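Local coordinates for protein nidogen-1 (Mus musculus, PDB 1GL4) that binds laminin, collagen IV and perlecan in basement membranes and probably has a role in interactions between cells and the extracellular matrix, at residues A[7-11]-A[20-24]; A[80-85]-A[115-119]; A[100-104]-A[177-183]; A[190-194]-A[229-235]. All blocks are in the same frame, centred on the assembly; numbering follows the deposited sequence.

Interaction 1: residues A[7-11]-A[20-24]; sequences TCANN and ECRDY
D23 OD1 takes the backbone N-H of C8 at 2.7 Å, through the lone pair on the side of its other oxygen and with an N-H...O angle of 156°. The same oxygen lies against T7, where the D23 side chain crosses obliquely and OD1 comes within 3.2 Å of T7 CA. D23 CG stands anti to its own carbonyl carbon (chi1 -67°), a turn that brings the carboxylate back over the start of the short helix 8-11. OD2, the second oxygen, rests 3.7 Å from C8 CB. Beside this bond runs the covalent one: C8 SG and C21 SG are joined at 2.0 Å in a disulfide with a left-handed chi3 of -91°. The two cysteines approach with different first torsions, C8 SG beside its backbone N and C21 SG anti to its own. F28 of the paired strand 28-32 packs on C8, C21 and D23. R22 and E20 point the other way from strand 20-23, and R22 NH2 forms a salt bridge to E20 OE1 at 2.6 Å, arriving from above the carboxylate plane. C8-C21 is the first-to-third cystine of an EGF-like module; C15-C30 and C32-C43 supply the second-to-fourth and fifth-to-sixth. The chemistry implies a doubly tied N-terminal turn: the disulfide fixes it to the strand, while the N-terminal end of the helix, past which its first N-H groups are directed, would probably help to steady the negative charge of D23.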
loop_
_atom_site.group_PDB
_atom_site.type_symbol
_atom_site.label_atom_id
_atom_site.label_comp_id
_atom_site.label_asym_id
_atom_site.label_seq_id
_atom_site.Cartn_x
_atom_site.Cartn_y
_atom_site.Cartn_z
ATOM N N THR A 7 15.498 -25.938 -20.134
ATOM C CA THR A 7 14.248 -26.752 -20.076
ATOM C C THR A 7 13.806 -26.987 -18.632
ATOM O O THR A 7 14.553 -26.724 -17.690
ATOM C CB THR A 7 14.448 -28.125 -20.738
ATOM O OG1 THR A 7 15.377 -28.892 -19.964
ATOM C CG2 THR A 7 14.981 -27.964 -22.154
ATOM N N CYS A 8 12.587 -27.489 -18.466
ATOM C CA CYS A 8 12.051 -27.753 -17.138
ATOM C C CYS A 8 12.880 -28.795 -16.401
ATOM O O CYS A 8 13.253 -28.598 -15.243
ATOM C CB CYS A 8 10.597 -28.220 -17.233
ATOM S SG CYS A 8 9.460 -26.935 -17.842
ATOM N N ALA A 9 13.176 -29.898 -17.078
ATOM C CA ALA A 9 13.962 -30.974 -16.486
ATOM C C ALA A 9 15.265 -30.456 -15.881
ATOM O O ALA A 9 15.851 -31.098 -15.010
ATOM C CB ALA A 9 14.260 -32.039 -17.539
ATOM N N ASN A 10 15.712 -29.289 -16.335
ATOM C CA ASN A 10 16.953 -28.710 -15.835
ATOM C C ASN A 10 16.760 -27.512 -14.911
ATOM O O ASN A 10 17.544 -27.310 -13.983
ATOM C CB ASN A 10 17.844 -28.290 -17.006
ATOM C CG ASN A 10 18.132 -29.431 -17.956
ATOM O OD1 ASN A 10 18.605 -30.490 -17.546
ATOM N ND2 ASN A 10 17.850 -29.220 -19.238
ATOM N N ASN A 11 15.719 -26.719 -15.155
ATOM C CA ASN A 11 15.489 -25.533 -14.338
ATOM C C ASN A 11 14.090 -25.371 -13.748
ATOM O O ASN A 11 13.549 -24.265 -13.720
ATOM C CB ASN A 11 15.849 -24.284 -15.147
ATOM C CG ASN A 11 17.307 -24.258 -15.555
ATOM O OD1 ASN A 11 18.196 -24.129 -14.714
ATOM N ND2 ASN A 11 17.561 -24.390 -16.853
ATOM N N GLU A 20 3.505 -24.404 -12.247
ATOM C CA GLU A 20 3.776 -25.476 -13.201
ATOM C C GLU A 20 4.804 -25.000 -14.222
ATOM O O GLU A 20 4.828 -23.822 -14.583
ATOM C CB GLU A 20 2.501 -25.866 -13.946
ATOM C CG GLU A 20 1.503 -26.677 -13.152
ATOM C CD GLU A 20 0.282 -27.036 -13.981
ATOM O OE1 GLU A 20 -0.468 -26.115 -14.370
ATOM O OE2 GLU A 20 0.077 -28.239 -14.253
ATOM N N CYS A 21 5.643 -25.918 -14.692
ATOM C CA CYS A 21 6.658 -25.588 -15.685
ATOM C C CYS A 21 6.260 -26.188 -17.027
ATOM O O CYS A 21 5.703 -27.281 -17.081
ATOM C CB CYS A 21 8.019 -26.145 -15.261
ATOM S SG CYS A 21 9.405 -25.595 -16.309
ATOM N N ARG A 22 6.541 -25.471 -18.110
ATOM C CA ARG A 22 6.208 -25.954 -19.444
ATOM C C ARG A 22 7.332 -25.607 -20.411
ATOM O O ARG A 22 7.881 -24.506 -20.367
ATOM C CB ARG A 22 4.900 -25.326 -19.929
ATOM C CG ARG A 22 3.741 -25.471 -18.959
ATOM C CD ARG A 22 2.456 -24.910 -19.549
ATOM N NE ARG A 22 1.431 -24.685 -18.530
ATOM C CZ ARG A 22 0.943 -25.625 -17.727
ATOM N NH1 ARG A 22 1.382 -26.874 -17.815
ATOM N NH2 ARG A 22 0.012 -25.315 -16.835
ATOM N N ASP A 23 7.677 -26.551 -21.281
ATOM C CA ASP A 23 8.746 -26.330 -22.246
ATOM C C ASP A 23 8.234 -25.790 -23.576
ATOM O O ASP A 23 7.111 -26.076 -23.991
ATOM C CB ASP A 23 9.517 -27.629 -22.482
ATOM C CG ASP A 23 10.293 -28.075 -21.261
ATOM O OD1 ASP A 23 11.206 -27.336 -20.831
ATOM O OD2 ASP A 23 9.990 -29.164 -20.731
ATOM N N TYR A 24 9.072 -24.998 -24.233
ATOM C CA TYR A 24 8.736 -24.419 -25.525
ATOM C C TYR A 24 9.962 -24.472 -26.423
ATOM O O TYR A 24 11.063 -24.789 -25.968
ATOM C CB TYR A 24 8.267 -22.969 -25.369
ATOM C CG TYR A 24 7.041 -22.817 -24.498
ATOM C CD1 TYR A 24 7.142 -22.844 -23.107
ATOM C CD2 TYR A 24 5.773 -22.683 -25.062
ATOM C CE1 TYR A 24 6.011 -22.743 -22.299
ATOM C CE2 TYR A 24 4.634 -22.584 -24.265
ATOM C CZ TYR A 24 4.761 -22.615 -22.883
ATOM O OH TYR A 24 3.641 -22.524 -22.086
#

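Interaction 2: residues A[80-85]-A[115-119]; sequences VVMNHG and MFAVE
F116 sets its aromatic ring against V80 and M82, which meet it on the same side. From CB the chain turns so that CG is anti to the carbonyl carbon (chi1 -60°), which carries the ring toward strand 69-81. CG and CE1 each come 4.0 Å from V80 CG2, and CD1 is nearer, making an off-centre CH-pi contact. Round the ring from there, CD2 meets M82 SD at 3.3 Å and M82 CE at 3.5 Å, and CE2 lies beside the same sulfur. This is an oblique Met-aromatic contact, reached because the methionine chain bends at both chi2 and chi3. This packing belongs to the GFP-like beta-barrel of the G2 domain: F116 directly follows helix 107-115, its ring also meets that of F127, and V80 adjoins Y79, which is involved in perlecan binding. With an alanine in its place, M82 SD would probably lose its aromatic partner and V80 CG2 would face a gap. Farther along, V118 CG2 presses on G85 CA at 3.6 Å, where a CB would clash with that methyl, and G85's backbone angles themselves call for glycine. A water links the backbones, accepting from N83 N (2.7 Å) and donating to F116 O.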
loop_
_atom_site.group_PDB
_atom_site.type_symbol
_atom_site.label_atom_id
_atom_site.label_comp_id
_atom_site.label_asym_id
_atom_site.label_seq_id
_atom_site.Cartn_x
_atom_site.Cartn_y
_atom_site.Cartn_z
ATOM N N VAL A 80 -1.493 -6.226 3.464
ATOM C CA VAL A 80 -2.609 -6.289 2.519
ATOM C C VAL A 80 -3.212 -7.689 2.510
ATOM O O VAL A 80 -2.536 -8.665 2.847
ATOM C CB VAL A 80 -2.165 -5.988 1.066
ATOM C CG1 VAL A 80 -1.649 -4.580 0.947
ATOM C CG2 VAL A 80 -1.091 -6.974 0.646
ATOM N N VAL A 81 -4.482 -7.787 2.131
ATOM C CA VAL A 81 -5.150 -9.076 2.025
ATOM C C VAL A 81 -5.569 -9.227 0.562
ATOM O O VAL A 81 -6.311 -8.392 0.032
ATOM C CB VAL A 81 -6.410 -9.162 2.916
ATOM C CG1 VAL A 81 -7.091 -10.520 2.710
ATOM C CG2 VAL A 81 -6.029 -8.994 4.388
ATOM N N MET A 82 -5.103 -10.288 -0.091
ATOM C CA MET A 82 -5.436 -10.499 -1.494
ATOM C C MET A 82 -6.937 -10.379 -1.747
ATOM O O MET A 82 -7.756 -10.939 -1.011
ATOM C CB MET A 82 -4.949 -11.875 -1.975
ATOM C CG MET A 82 -3.451 -12.126 -1.803
ATOM S SD MET A 82 -2.363 -10.916 -2.607
ATOM C CE MET A 82 -3.063 -10.873 -4.309
ATOM N N ASN A 83 -7.278 -9.628 -2.790
ATOM C CA ASN A 83 -8.657 -9.407 -3.213
ATOM C C ASN A 83 -9.460 -8.406 -2.375
ATOM O O ASN A 83 -10.643 -8.186 -2.647
ATOM C CB ASN A 83 -9.413 -10.742 -3.294
ATOM C CG ASN A 83 -10.462 -10.754 -4.396
ATOM O OD1 ASN A 83 -11.279 -11.672 -4.479
ATOM N ND2 ASN A 83 -10.439 -9.737 -5.255
ATOM N N HIS A 84 -8.844 -7.805 -1.360
ATOM C CA HIS A 84 -9.552 -6.807 -0.556
ATOM C C HIS A 84 -9.308 -5.411 -1.136
ATOM O O HIS A 84 -10.165 -4.532 -1.051
ATOM C CB HIS A 84 -9.103 -6.839 0.911
ATOM C CG HIS A 84 -9.702 -7.962 1.705
ATOM N ND1 HIS A 84 -9.858 -7.904 3.074
ATOM C CD2 HIS A 84 -10.147 -9.186 1.328
ATOM C CE1 HIS A 84 -10.372 -9.043 3.506
ATOM N NE2 HIS A 84 -10.555 -9.838 2.467
ATOM N N GLY A 85 -8.121 -5.216 -1.703
ATOM C CA GLY A 85 -7.778 -3.945 -2.319
ATOM C C GLY A 85 -7.262 -2.815 -1.439
ATOM O O GLY A 85 -7.021 -1.714 -1.942
ATOM N N MET A 115 0.131 -2.919 -6.797
ATOM C CA MET A 115 0.522 -4.324 -6.856
ATOM C C MET A 115 -0.613 -5.289 -6.511
ATOM O O MET A 115 -0.747 -6.344 -7.139
ATOM C CB MET A 115 1.679 -4.605 -5.891
ATOM C CG MET A 115 3.035 -4.043 -6.282
ATOM S SD MET A 115 4.296 -4.439 -5.032
ATOM C CE MET A 115 4.336 -6.207 -5.148
ATOM N N PHE A 116 -1.420 -4.934 -5.511
ATOM C CA PHE A 116 -2.501 -5.812 -5.068
ATOM C C PHE A 116 -3.936 -5.310 -5.231
ATOM O O PHE A 116 -4.829 -5.732 -4.496
ATOM C CB PHE A 116 -2.257 -6.211 -3.604
ATOM C CG PHE A 116 -0.964 -6.952 -3.389
ATOM C CD1 PHE A 116 0.117 -6.339 -2.763
ATOM C CD2 PHE A 116 -0.821 -8.258 -3.838
ATOM C CE1 PHE A 116 1.325 -7.017 -2.592
ATOM C CE2 PHE A 116 0.381 -8.945 -3.674
ATOM C CZ PHE A 116 1.458 -8.321 -3.049
ATOM N N ALA A 117 -4.165 -4.433 -6.205
ATOM C CA ALA A 117 -5.505 -3.891 -6.443
ATOM C C ALA A 117 -6.506 -5.003 -6.769
ATOM O O ALA A 117 -6.123 -6.057 -7.269
ATOM C CB ALA A 117 -5.466 -2.892 -7.598
ATOM N N VAL A 118 -7.784 -4.765 -6.487
ATOM C CA VAL A 118 -8.812 -5.763 -6.789
ATOM C C VAL A 118 -8.902 -5.871 -8.308
ATOM O O VAL A 118 -9.116 -4.868 -8.992
ATOM C CB VAL A 118 -10.190 -5.350 -6.231
ATOM C CG1 VAL A 118 -11.255 -6.371 -6.653
ATOM C CG2 VAL A 118 -10.123 -5.255 -4.711
ATOM N N GLU A 119 -8.733 -7.083 -8.829
ATOM C CA GLU A 119 -8.770 -7.315 -10.267
ATOM C C GLU A 119 -10.204 -7.421 -10.798
ATOM O O GLU A 119 -11.012 -8.204 -10.298
ATOM C CB GLU A 119 -7.959 -8.582 -10.601
ATOM C CG GLU A 119 -6.487 -8.485 -10.154
ATOM C CD GLU A 119 -5.646 -9.714 -10.495
ATOM O OE1 GLU A 119 -6.057 -10.847 -10.163
ATOM O OE2 GLU A 119 -4.558 -9.550 -11.084
HETATM O O HOH W 1 -5.965 -8.314 -4.817
#

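Interaction 3: residues A[100-104]-A[177-183]; sequences YSLLP and IPYGASV
One hydrogen bond crosses between Y100-P104 and I177-V183: I177 N donates to S101 OG at 3.0 Å, with an N-H...O angle of 159°. S101 OG lies beside its own backbone N (chi1 -68°), which turns it to this amide.

The aromatic contacts centre on Y100, whose ring is laid over the backbone of the facing turn. On one face sit G180 N, 3.2 Å from Y100 CE2, and Y179 CA, which makes a CH-pi contact 4.2 Å from the ring centroid. A181 O comes to the edge, near the ring plane, 3.6 Å from Y100 CD2. Y179's own ring runs near parallel to that of Y100 but slid aside, with centroids 5.7 Å apart and little overlap. Y260 meets the Y100 ring edge-to-face. A serine in place of Y100 would probably uncover the face of the G180 amide and open a gap beside the turn.

Apolar packing fills the rest. I177 CD1 reaches P104 CG at 3.5 Å, its CG2 touches Y100 CB, and L103 and V183 lie alongside one another, pointing opposite ways, with L103 CB 3.7 Å from V183 CG2.

P178-A181 is a classic type II beta turn with glycine in its third place, leading into strand 182-195. Here, near the perlecan-binding R268, it is joined to the segment between helices 96-99 and 107-115 of the G2 beta-barrel.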
loop_
_atom_site.group_PDB
_atom_site.type_symbol
_atom_site.label_atom_id
_atom_site.label_comp_id
_atom_site.label_asym_id
_atom_site.label_seq_id
_atom_site.Cartn_x
_atom_site.Cartn_y
_atom_site.Cartn_z
ATOM N N TYR A 100 6.128 15.756 8.635
ATOM C CA TYR A 100 4.945 16.446 8.149
ATOM C C TYR A 100 5.043 16.804 6.668
ATOM O O TYR A 100 4.049 16.753 5.950
ATOM C CB TYR A 100 4.679 17.701 8.989
ATOM C CG TYR A 100 4.445 17.404 10.457
ATOM C CD1 TYR A 100 5.488 17.479 11.381
ATOM C CD2 TYR A 100 3.182 17.021 10.916
ATOM C CE1 TYR A 100 5.281 17.180 12.725
ATOM C CE2 TYR A 100 2.965 16.719 12.256
ATOM C CZ TYR A 100 4.019 16.803 13.156
ATOM O OH TYR A 100 3.807 16.517 14.482
ATOM N N SER A 101 6.243 17.138 6.200
ATOM C CA SER A 101 6.417 17.500 4.795
ATOM C C SER A 101 6.317 16.329 3.816
ATOM O O SER A 101 6.225 16.544 2.611
ATOM C CB SER A 101 7.748 18.234 4.597
ATOM O OG SER A 101 7.706 19.504 5.233
ATOM N N LEU A 102 6.341 15.099 4.324
ATOM C CA LEU A 102 6.224 13.919 3.464
ATOM C C LEU A 102 4.769 13.434 3.385
ATOM O O LEU A 102 4.446 12.520 2.619
ATOM C CB LEU A 102 7.102 12.779 3.993
ATOM C CG LEU A 102 8.616 13.016 4.067
ATOM C CD1 LEU A 102 9.283 11.817 4.718
ATOM C CD2 LEU A 102 9.175 13.252 2.674
ATOM N N LEU A 103 3.892 14.058 4.168
ATOM C CA LEU A 103 2.481 13.667 4.202
ATOM C C LEU A 103 1.762 13.563 2.858
ATOM O O LEU A 103 0.942 12.668 2.660
ATOM C CB LEU A 103 1.693 14.602 5.129
ATOM C CG LEU A 103 1.858 14.327 6.632
ATOM C CD1 LEU A 103 1.143 15.396 7.444
ATOM C CD2 LEU A 103 1.299 12.943 6.960
ATOM N N PRO A 104 2.046 14.475 1.915
ATOM C CA PRO A 104 1.360 14.390 0.621
ATOM C C PRO A 104 1.826 13.230 -0.263
ATOM O O PRO A 104 1.156 12.879 -1.232
ATOM C CB PRO A 104 1.679 15.738 -0.037
ATOM C CG PRO A 104 2.011 16.641 1.122
ATOM C CD PRO A 104 2.800 15.732 2.026
ATOM N N ILE A 177 5.848 21.808 5.135
ATOM C CA ILE A 177 4.505 21.736 5.691
ATOM C C ILE A 177 4.664 22.057 7.176
ATOM O O ILE A 177 5.548 21.515 7.841
ATOM C CB ILE A 177 3.893 20.330 5.484
ATOM C CG1 ILE A 177 3.446 20.193 4.029
ATOM C CG2 ILE A 177 2.717 20.112 6.427
ATOM C CD1 ILE A 177 2.701 18.946 3.724
ATOM N N PRO A 178 3.831 22.967 7.708
ATOM C CA PRO A 178 3.889 23.366 9.121
ATOM C C PRO A 178 3.828 22.199 10.103
ATOM O O PRO A 178 3.090 21.244 9.893
ATOM C CB PRO A 178 2.677 24.286 9.274
ATOM C CG PRO A 178 2.539 24.896 7.903
ATOM C CD PRO A 178 2.759 23.694 7.003
ATOM N N TYR A 179 4.609 22.285 11.174
ATOM C CA TYR A 179 4.611 21.250 12.201
ATOM C C TYR A 179 3.196 21.117 12.769
ATOM O O TYR A 179 2.559 22.119 13.113
ATOM C CB TYR A 179 5.576 21.626 13.338
ATOM C CG TYR A 179 7.026 21.227 13.129
ATOM C CD1 TYR A 179 7.567 21.099 11.847
ATOM C CD2 TYR A 179 7.867 21.009 14.222
ATOM C CE1 TYR A 179 8.913 20.765 11.659
ATOM C CE2 TYR A 179 9.212 20.677 14.046
ATOM C CZ TYR A 179 9.728 20.557 12.763
ATOM O OH TYR A 179 11.055 20.235 12.590
ATOM N N GLY A 180 2.702 19.886 12.851
ATOM C CA GLY A 180 1.379 19.659 13.403
ATOM C C GLY A 180 0.219 19.775 12.432
ATOM O O GLY A 180 -0.931 19.565 12.813
ATOM N N ALA A 181 0.509 20.110 11.180
ATOM C CA ALA A 181 -0.535 20.232 10.173
ATOM C C ALA A 181 -0.932 18.841 9.678
ATOM O O ALA A 181 -0.225 17.858 9.927
ATOM C CB ALA A 181 -0.035 21.088 9.008
ATOM N N SER A 182 -2.069 18.756 8.993
ATOM C CA SER A 182 -2.547 17.489 8.448
ATOM C C SER A 182 -2.796 17.664 6.948
ATOM O O SER A 182 -2.845 18.793 6.457
ATOM C CB SER A 182 -3.832 17.054 9.161
ATOM O OG SER A 182 -4.815 18.075 9.115
ATOM N N VAL A 183 -2.953 16.555 6.227
ATOM C CA VAL A 183 -3.168 16.592 4.778
ATOM C C VAL A 183 -4.324 15.694 4.317
ATOM O O VAL A 183 -4.535 14.610 4.861
ATOM C CB VAL A 183 -1.867 16.159 4.037
ATOM C CG1 VAL A 183 -2.144 15.931 2.567
ATOM C CG2 VAL A 183 -0.792 17.223 4.211
#

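Interaction 4: residues A[190-194]-A[229-235]; sequences ELYHY and QTITFQE
Y194 OH donates to E235 OE2 at 2.7 Å, striking the lone pair on the side of the other carboxylate oxygen. The acceptor lies in the plane of the Y194 ring, at its edge, and the carboxylate stands at 88° to that ring. With CG anti to the backbone N (chi1 167°), the phenol is carried out to E235. E235 also binds outside, OE1 to R242 and OE2 to S197. A second polar group is bridged by water: one donates to E190 OE2 (2.9 Å) and accepts from Q229 NE2 (3.1 Å), another donates to Y192 OH and, weakly, to Q229 OE1. Y192 OH itself gives its proton to E190 OE1 at 2.7 Å, meeting it from above the carboxylate plane. Q229 is held further by S201 and R136, and E190 by R205. In the barrel wall strands 182-195 and 221-232 are second neighbours, with 198-210 between them; the axes of segments 190-194 and 229-232 come within 9.3 Å, at 43°. Y192 stacks on W114 of helix 107-115, the helix inside the barrel. Apolar contact is lighter: I231 CD1 lies at the edge of the Y192 ring, 4.3 Å from Y192 CE2, and F233 CZ at that of Y194, 4.1 Å from Y194 CE1.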
loop_
_atom_site.group_PDB
_atom_site.type_symbol
_atom_site.label_atom_id
_atom_site.label_comp_id
_atom_site.label_asym_id
_atom_site.label_seq_id
_atom_site.Cartn_x
_atom_site.Cartn_y
_atom_site.Cartn_z
ATOM N N GLU A 190 -5.875 6.793 -12.168
ATOM C CA GLU A 190 -4.578 6.907 -12.843
ATOM C C GLU A 190 -4.530 5.924 -13.996
ATOM O O GLU A 190 -5.037 4.810 -13.880
ATOM C CB GLU A 190 -3.421 6.536 -11.914
ATOM C CG GLU A 190 -3.034 7.530 -10.862
ATOM C CD GLU A 190 -1.748 7.100 -10.171
ATOM O OE1 GLU A 190 -1.717 5.963 -9.652
ATOM O OE2 GLU A 190 -0.773 7.885 -10.155
ATOM N N LEU A 191 -3.900 6.322 -15.097
ATOM C CA LEU A 191 -3.777 5.435 -16.248
ATOM C C LEU A 191 -2.364 4.862 -16.335
ATOM O O LEU A 191 -1.376 5.599 -16.289
ATOM C CB LEU A 191 -4.122 6.179 -17.541
ATOM C CG LEU A 191 -5.565 6.695 -17.625
ATOM C CD1 LEU A 191 -5.794 7.382 -18.969
ATOM C CD2 LEU A 191 -6.537 5.537 -17.450
ATOM N N TYR A 192 -2.284 3.541 -16.448
ATOM C CA TYR A 192 -1.010 2.844 -16.543
ATOM C C TYR A 192 -0.882 2.251 -17.945
ATOM O O TYR A 192 -1.646 1.360 -18.320
ATOM C CB TYR A 192 -0.927 1.737 -15.478
ATOM C CG TYR A 192 -0.722 2.264 -14.065
ATOM C CD1 TYR A 192 -1.737 2.953 -13.397
ATOM C CD2 TYR A 192 0.508 2.123 -13.424
ATOM C CE1 TYR A 192 -1.527 3.501 -12.111
ATOM C CE2 TYR A 192 0.733 2.666 -12.147
ATOM C CZ TYR A 192 -0.288 3.354 -11.499
ATOM O OH TYR A 192 -0.058 3.904 -10.250
ATOM N N HIS A 193 0.088 2.759 -18.705
ATOM C CA HIS A 193 0.340 2.323 -20.080
ATOM C C HIS A 193 1.410 1.231 -20.163
ATOM O O HIS A 193 2.507 1.382 -19.621
ATOM C CB HIS A 193 0.769 3.528 -20.926
ATOM C CG HIS A 193 -0.198 4.670 -20.878
ATOM N ND1 HIS A 193 -1.403 4.655 -21.550
ATOM C CD2 HIS A 193 -0.169 5.834 -20.186
ATOM C CE1 HIS A 193 -2.075 5.758 -21.270
ATOM N NE2 HIS A 193 -1.349 6.490 -20.444
ATOM N N TYR A 194 1.084 0.139 -20.853
ATOM C CA TYR A 194 2.002 -0.992 -21.010
ATOM C C TYR A 194 2.556 -1.117 -22.429
ATOM O O TYR A 194 1.830 -0.923 -23.407
ATOM C CB TYR A 194 1.296 -2.308 -20.653
ATOM C CG TYR A 194 2.074 -3.540 -21.076
ATOM C CD1 TYR A 194 3.154 -4.004 -20.321
ATOM C CD2 TYR A 194 1.779 -4.198 -22.276
ATOM C CE1 TYR A 194 3.924 -5.082 -20.750
ATOM C CE2 TYR A 194 2.550 -5.279 -22.718
ATOM C CZ TYR A 194 3.620 -5.713 -21.951
ATOM O OH TYR A 194 4.407 -6.756 -22.390
ATOM N N GLN A 229 6.106 8.161 -13.389
ATOM C CA GLN A 229 6.802 6.930 -13.023
ATOM C C GLN A 229 7.002 5.904 -14.144
ATOM O O GLN A 229 6.210 5.806 -15.087
ATOM C CB GLN A 229 6.093 6.272 -11.823
ATOM C CG GLN A 229 4.678 5.768 -12.099
ATOM C CD GLN A 229 3.886 5.470 -10.822
ATOM O OE1 GLN A 229 4.394 4.853 -9.881
ATOM N NE2 GLN A 229 2.626 5.903 -10.796
ATOM N N THR A 230 8.089 5.149 -14.031
ATOM C CA THR A 230 8.425 4.116 -15.003
ATOM C C THR A 230 8.684 2.826 -14.233
ATOM O O THR A 230 9.541 2.771 -13.351
ATOM C CB THR A 230 9.666 4.508 -15.812
ATOM O OG1 THR A 230 9.367 5.680 -16.584
ATOM C CG2 THR A 230 10.081 3.376 -16.753
ATOM N N ILE A 231 7.920 1.799 -14.574
ATOM C CA ILE A 231 8.004 0.501 -13.921
ATOM C C ILE A 231 8.559 -0.544 -14.897
ATOM O O ILE A 231 7.947 -0.821 -15.925
ATOM C CB ILE A 231 6.596 0.098 -13.418
ATOM C CG1 ILE A 231 6.148 1.101 -12.343
ATOM C CG2 ILE A 231 6.598 -1.333 -12.874
ATOM C CD1 ILE A 231 4.693 0.982 -11.929
ATOM N N THR A 232 9.717 -1.116 -14.566
ATOM C CA THR A 232 10.366 -2.111 -15.426
ATOM C C THR A 232 10.442 -3.500 -14.791
ATOM O O THR A 232 10.636 -3.639 -13.587
ATOM C CB THR A 232 11.788 -1.661 -15.813
ATOM O OG1 THR A 232 12.534 -1.352 -14.627
ATOM C CG2 THR A 232 11.726 -0.425 -16.703
ATOM N N PHE A 233 10.304 -4.528 -15.618
ATOM C CA PHE A 233 10.309 -5.904 -15.132
ATOM C C PHE A 233 10.580 -6.892 -16.269
ATOM O O PHE A 233 10.707 -6.493 -17.427
ATOM C CB PHE A 233 8.948 -6.205 -14.494
ATOM C CG PHE A 233 7.776 -5.857 -15.377
ATOM C CD1 PHE A 233 7.206 -6.813 -16.216
ATOM C CD2 PHE A 233 7.254 -4.566 -15.383
ATOM C CE1 PHE A 233 6.135 -6.486 -17.050
ATOM C CE2 PHE A 233 6.180 -4.225 -16.215
ATOM C CZ PHE A 233 5.620 -5.184 -17.050
ATOM N N GLN A 234 10.663 -8.177 -15.933
ATOM C CA GLN A 234 10.909 -9.222 -16.924
ATOM C C GLN A 234 9.691 -10.121 -17.120
ATOM O O GLN A 234 8.994 -10.442 -16.163
ATOM C CB GLN A 234 12.097 -10.091 -16.497
ATOM C CG GLN A 234 13.422 -9.354 -16.420
ATOM C CD GLN A 234 13.935 -8.938 -17.785
ATOM O OE1 GLN A 234 14.138 -9.778 -18.667
ATOM N NE2 GLN A 234 14.154 -7.641 -17.967
ATOM N N GLU A 235 9.441 -10.516 -18.365
ATOM C CA GLU A 235 8.329 -11.407 -18.697
ATOM C C GLU A 235 8.917 -12.587 -19.470
ATOM O O GLU A 235 9.863 -12.417 -20.240
ATOM C CB GLU A 235 7.292 -10.690 -19.564
ATOM C CG GLU A 235 6.714 -9.421 -18.942
ATOM C CD GLU A 235 5.672 -8.760 -19.828
ATOM O OE1 GLU A 235 4.474 -9.106 -19.719
ATOM O OE2 GLU A 235 6.055 -7.901 -20.650
HETATM O O HOH W 2 1.372 8.474 -11.991
HETATM O O HOH W 3 1.909 3.381 -8.146
#

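From the N terminus, interaction 1 closes a short loop within the EGF-like module, before any other contact opens; its nearest atoms are about 17 Å from interaction 2. Within the G2 beta-barrel, interactions 2 and 3 cross: 80-85 opens, 100-104 follows, 115-119 closes the first loop and 177-183 the second. Interaction 2 ties a barrel strand's end to the exit of helix 107-115, and interaction 3 ties the run-up to that helix to the turn before strand 182-195. Interaction 4 comes after both and closes its loop across strand 198-210. It shares strand 182-195 with interaction 3, the two lying on opposite sides of the chain's centre, about 30 Å apart between centres.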